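Local coordinates for 6-phospho-alpha-glucosidase (Merdibacter massiliensis, PDB 6VC6), which probably hydrolyses alpha-glucosides phosphorylated at the 6-position, as a family 4 glycosidase that binds NAD and manganese at its active site, at residues Q84-G88 with Y118-S122. Numbering follows the deposited sequence.
With NAD (nicotinamide-adenine-dinucleotide), chain G.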
ATOM      1  N   GLN A  84       3.106   9.032  -1.312  1.00 40.47           N
ATOM      2  CA  GLN A  84       3.829   7.788  -1.562  1.00 42.27           C
ATOM      3  C   GLN A  84       5.245   7.885  -0.999  1.00 41.87           C
ATOM      4  O   GLN A  84       6.233   7.564  -1.662  1.00 35.99           O
ATOM      5  CB  GLN A  84       3.843   7.448  -3.053  1.00 41.82           C
ATOM      6  CG  GLN A  84       4.400   8.539  -3.957  1.00 43.48           C
ATOM      7  CD  GLN A  84       4.556   8.074  -5.392  1.00 46.05           C
ATOM      8  OE1 GLN A  84       5.158   8.758  -6.220  1.00 46.41           O
ATOM      9  NE2 GLN A  84       4.010   6.900  -5.693  1.00 42.43           N
HETATM   10  N   MSE A  85       5.345   8.304   0.254  1.00 41.49           N
HETATM   11  CA  MSE A  85       6.613   8.372   0.956  1.00 41.44           C
HETATM   12  C   MSE A  85       7.051   7.014   1.434  1.00 43.00           C
HETATM   13  O   MSE A  85       6.203   6.147   1.587  1.00 40.16           O
HETATM   14  CB  MSE A  85       6.535   9.313   2.157  1.00 38.87           C
HETATM   15  CG  MSE A  85       5.749   8.743   3.339  1.00 44.72           C
HETATM   16 SE   MSE A  85       6.038   9.626   5.069  1.00 54.01          SE
HETATM   17  CE  MSE A  85       5.618  11.428   4.484  1.00 55.27           C
ATOM     18  N   ARG A  86       8.341   6.823   1.670  1.00 39.22           N
ATOM     19  CA  ARG A  86       8.872   5.636   2.339  1.00 37.10           C
ATOM     20  C   ARG A  86       9.759   6.133   3.476  1.00 38.70           C
ATOM     21  O   ARG A  86      10.920   6.491   3.252  1.00 39.63           O
ATOM     22  CB  ARG A  86       9.644   4.738   1.376  1.00 38.57           C
ATOM     23  CG  ARG A  86      10.130   3.439   2.004  1.00 39.24           C
ATOM     24  CD  ARG A  86      11.011   2.640   1.053  1.00 40.58           C
ATOM     25  NE  ARG A  86      10.256   2.052  -0.051  1.00 37.00           N
ATOM     26  CZ  ARG A  86       9.562   0.922   0.036  1.00 37.03           C
ATOM     27  NH1 ARG A  86       8.907   0.461  -1.021  1.00 36.61           N
ATOM     28  NH2 ARG A  86       9.518   0.255   1.182  1.00 40.99           N
ATOM     29  N   ALA A  87       9.204   6.166   4.687  1.00 38.99           N
ATOM     30  CA  ALA A  87       9.940   6.658   5.845  1.00 42.34           C
ATOM     31  C   ALA A  87      11.186   5.816   6.074  1.00 35.27           C
ATOM     32  O   ALA A  87      11.094   4.613   6.342  1.00 36.89           O
ATOM     33  CB  ALA A  87       9.046   6.639   7.083  1.00 39.15           C
ATOM     34  N   GLY A  88      12.352   6.450   5.966  1.00 37.90           N
ATOM     35  CA  GLY A  88      13.617   5.755   6.043  1.00 37.26           C
ATOM     36  C   GLY A  88      14.151   5.268   4.714  1.00 42.96           C
ATOM     37  O   GLY A  88      15.337   4.923   4.630  1.00 44.09           O
ATOM     38  N   TYR A 118       8.955  -0.696  10.017  1.00 31.88           N
ATOM     39  CA  TYR A 118       8.551   0.292   9.026  1.00 36.38           C
ATOM     40  C   TYR A 118       7.319   1.062   9.486  1.00 36.94           C
ATOM     41  O   TYR A 118       7.191   2.258   9.205  1.00 34.98           O
ATOM     42  CB  TYR A 118       8.291  -0.404   7.687  1.00 36.99           C
ATOM     43  CG  TYR A 118       7.980   0.515   6.525  1.00 35.39           C
ATOM     44  CD1 TYR A 118       8.474   1.814   6.481  1.00 36.24           C
ATOM     45  CD2 TYR A 118       7.196   0.077   5.465  1.00 36.76           C
ATOM     46  CE1 TYR A 118       8.188   2.651   5.416  1.00 37.34           C
ATOM     47  CE2 TYR A 118       6.907   0.906   4.397  1.00 37.77           C
ATOM     48  CZ  TYR A 118       7.405   2.191   4.378  1.00 39.82           C
ATOM     49  OH  TYR A 118       7.115   3.017   3.315  1.00 32.44           O
ATOM     50  N   GLY A 119       6.413   0.399  10.210  1.00 35.53           N
ATOM     51  CA  GLY A 119       5.219   1.077  10.687  1.00 34.93           C
ATOM     52  C   GLY A 119       5.524   2.176  11.686  1.00 38.17           C
ATOM     53  O   GLY A 119       4.917   3.249  11.646  1.00 32.88           O
ATOM     54  N   LEU A 120       6.471   1.927  12.594  1.00 33.23           N
ATOM     55  CA  LEU A 120       6.824   2.940  13.583  1.00 39.11           C
ATOM     56  C   LEU A 120       7.478   4.149  12.924  1.00 38.03           C
ATOM     57  O   LEU A 120       7.243   5.290  13.340  1.00 38.83           O
ATOM     58  CB  LEU A 120       7.743   2.339  14.646  1.00 37.16           C
ATOM     59  CG  LEU A 120       7.049   1.492  15.715  1.00 38.35           C
ATOM     60  CD1 LEU A 120       8.031   1.075  16.800  1.00 38.04           C
ATOM     61  CD2 LEU A 120       5.868   2.244  16.314  1.00 35.98           C
ATOM     62  N   ARG A 121       8.298   3.921  11.897  1.00 36.10           N
ATOM     63  CA  ARG A 121       8.870   5.037  11.149  1.00 36.64           C
ATOM     64  C   ARG A 121       7.788   5.812  10.410  1.00 39.76           C
ATOM     65  O   ARG A 121       7.826   7.047  10.354  1.00 36.23           O
ATOM     66  CB  ARG A 121       9.924   4.531  10.165  1.00 37.80           C
ATOM     67  CG  ARG A 121      11.196   4.015  10.812  1.00 39.37           C
ATOM     68  CD  ARG A 121      12.324   3.908   9.795  1.00 33.70           C
ATOM     69  NE  ARG A 121      11.970   3.056   8.663  1.00 29.96           N
ATOM     70  CZ  ARG A 121      12.037   1.728   8.675  1.00 36.92           C
ATOM     71  NH1 ARG A 121      12.442   1.089   9.764  1.00 29.92           N
ATOM     72  NH2 ARG A 121      11.696   1.036   7.595  1.00 32.46           N
ATOM     73  N   SER A 122       6.812   5.103   9.839  1.00 33.89           N
ATOM     74  CA  SER A 122       5.763   5.770   9.077  1.00 38.10           C
ATOM     75  C   SER A 122       4.828   6.555   9.988  1.00 35.19           C
ATOM     76  O   SER A 122       4.364   7.638   9.616  1.00 37.53           O
ATOM     77  CB  SER A 122       4.983   4.746   8.253  1.00 36.45           C
ATOM     78  OG  SER A 122       5.795   4.195   7.233  1.00 41.62           O
TER
HETATM   79  PA  NAD G 503      11.323   5.013  -2.608  1.00 40.71           P
HETATM   80  O1A NAD G 503      11.775   4.802  -4.033  1.00 40.30           O
HETATM   81  O2A NAD G 503      12.335   5.017  -1.488  1.00 43.12           O
HETATM   82  O5B NAD G 503      10.494   6.389  -2.535  1.00 43.04           O
HETATM   83  C5B NAD G 503      10.230   7.009  -1.281  1.00 41.79           C
HETATM   84  C4B NAD G 503      10.359   8.516  -1.424  1.00 40.45           C
HETATM   85  O4B NAD G 503       9.694   9.167  -0.339  1.00 41.15           O
HETATM   86  C3B NAD G 503      11.820   8.934  -1.379  1.00 40.41           C
HETATM   87  O3B NAD G 503      12.113   9.768  -2.502  1.00 40.36           O
HETATM   88  C2B NAD G 503      11.966   9.735  -0.104  1.00 39.24           C
HETATM   89  O2B NAD G 503      12.833  10.853  -0.304  1.00 43.08           O
HETATM   90  C1B NAD G 503      10.545  10.185   0.187  1.00 38.24           C
HETATM   91  N9A NAD G 503      10.315  10.388   1.639  1.00 37.31           N
HETATM   92  C8A NAD G 503      10.736   9.598   2.645  1.00 43.58           C
HETATM   93  N7A NAD G 503      10.350  10.097   3.848  1.00 42.42           N
HETATM   94  C5A NAD G 503       9.671  11.236   3.615  1.00 39.88           C
HETATM   95  C6A NAD G 503       8.988  12.266   4.433  1.00 40.55           C
HETATM   96  N6A NAD G 503       8.951  12.179   5.784  1.00 40.85           N
HETATM   97  N1A NAD G 503       8.402  13.298   3.784  1.00 42.71           N
HETATM   98  C2A NAD G 503       8.429  13.401   2.442  1.00 42.51           C
HETATM   99  N3A NAD G 503       9.030  12.505   1.641  1.00 43.05           N
HETATM  100  C4A NAD G 503       9.658  11.424   2.158  1.00 38.87           C
HETATM  101  O3  NAD G 503      10.181   3.936  -2.250  1.00 40.65           O
HETATM  102  PN  NAD G 503       9.286   3.212  -3.373  1.00 40.40           P
HETATM  103  O1N NAD G 503       9.791   1.799  -3.545  1.00 36.68           O
HETATM  104  O2N NAD G 503       9.134   4.124  -4.567  1.00 35.23           O
HETATM  105  O5D NAD G 503       7.880   3.151  -2.599  1.00 37.98           O
HETATM  106  C5D NAD G 503       7.050   4.308  -2.526  1.00 37.33           C
HETATM  107  C4D NAD G 503       5.975   4.061  -1.479  1.00 40.68           C
HETATM  108  O4D NAD G 503       4.790   3.561  -2.101  1.00 39.64           O
HETATM  109  C3D NAD G 503       6.435   3.008  -0.481  1.00 39.39           C
HETATM  110  O3D NAD G 503       6.157   3.470   0.843  1.00 39.87           O
HETATM  111  C2D NAD G 503       5.564   1.806  -0.765  1.00 36.49           C
HETATM  112  O2D NAD G 503       5.281   1.077   0.430  1.00 38.34           O
HETATM  113  C1D NAD G 503       4.316   2.457  -1.330  1.00 39.43           C
HETATM  114  N1N NAD G 503       3.507   1.531  -2.119  1.00 38.32           N
HETATM  115  C2N NAD G 503       2.309   1.212  -1.629  1.00 39.57           C
HETATM  116  C3N NAD G 503       1.469   0.344  -2.303  1.00 42.64           C
HETATM  117  C7N NAD G 503       0.133   0.017  -1.705  1.00 41.80           C
HETATM  118  O7N NAD G 503      -0.513  -0.915  -2.152  1.00 39.00           O
HETATM  119  N7N NAD G 503      -0.304   0.756  -0.686  1.00 37.90           N
HETATM  120  C4N NAD G 503       1.880  -0.192  -3.516  1.00 42.72           C
HETATM  121  C5N NAD G 503       3.136   0.151  -4.006  1.00 41.64           C
HETATM  122  C6N NAD G 503       3.939   1.031  -3.284  1.00 38.14           C
HETATM  123  O   HOH W   1      11.741   2.314   4.982  1.00 37.02           O
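Ala87 and Ser122 bring the two backbones closest, their CA atoms 5.4 Å apart, where the irregular loop 84-88 meets the helical turn 118-122. One straight hydrogen bond ties the loop to the helix: Arg121 NE gives its hydrogen to Ala87 O at 2.9 Å and 171°, the acceptor lying in the guanidinium plane while the donor stands above the carbonyl plane. A water bonded to both Ala87 O and Arg121 NH2 closes a second path, so the buried carbonyl receives two donors. Arg121 NH2 also forms a salt bridge with Asp96 and NH1 bonds Asn433, so all three guanidinium nitrogens are held. The methyl of Ala87 presses on the helix backbone, CB lying 3.5 Å from Arg121 O.

Tyr118 illustrates how a helix residue can touch loop and cofactor together. The ring extends to the loop because a chi1 of -175° sets CG opposite the backbone N; its hydroxyl lies 3.3 Å from Arg86 CG, and Ala87 N lies in plane at its edge. The same OH comes within 2.7 Å of NAD O3D, a ribose hydroxyl that donates to Met85 O.

The side chains of Arg86 and Tyr118 cross at about a right angle, yet their flat groups stay nearly parallel. Arg86 bends at chi3 (-71°) to follow the pyrophosphate: Arg86 NE donates to the bridging NAD O3 at 2.9 Å and Arg86 NH1 to NAD O1N at 3.0 Å. Its NH2 pairs with Glu109. Replaced by a leucine, this position would probably lose both hydrogen bonds to the pyrophosphate and leave Glu109 without this salt-bridge partner.

As in other NAD-binding Rossmann folds, the cofactor meets a loop following a parallel strand: 84-88 leaves strand 80-83 and leads into helix 89-102, while helix 113-136 packs against the loop, and Met85, touching the adenine of NAD, also reaches Met126 and Ser129 of that helix.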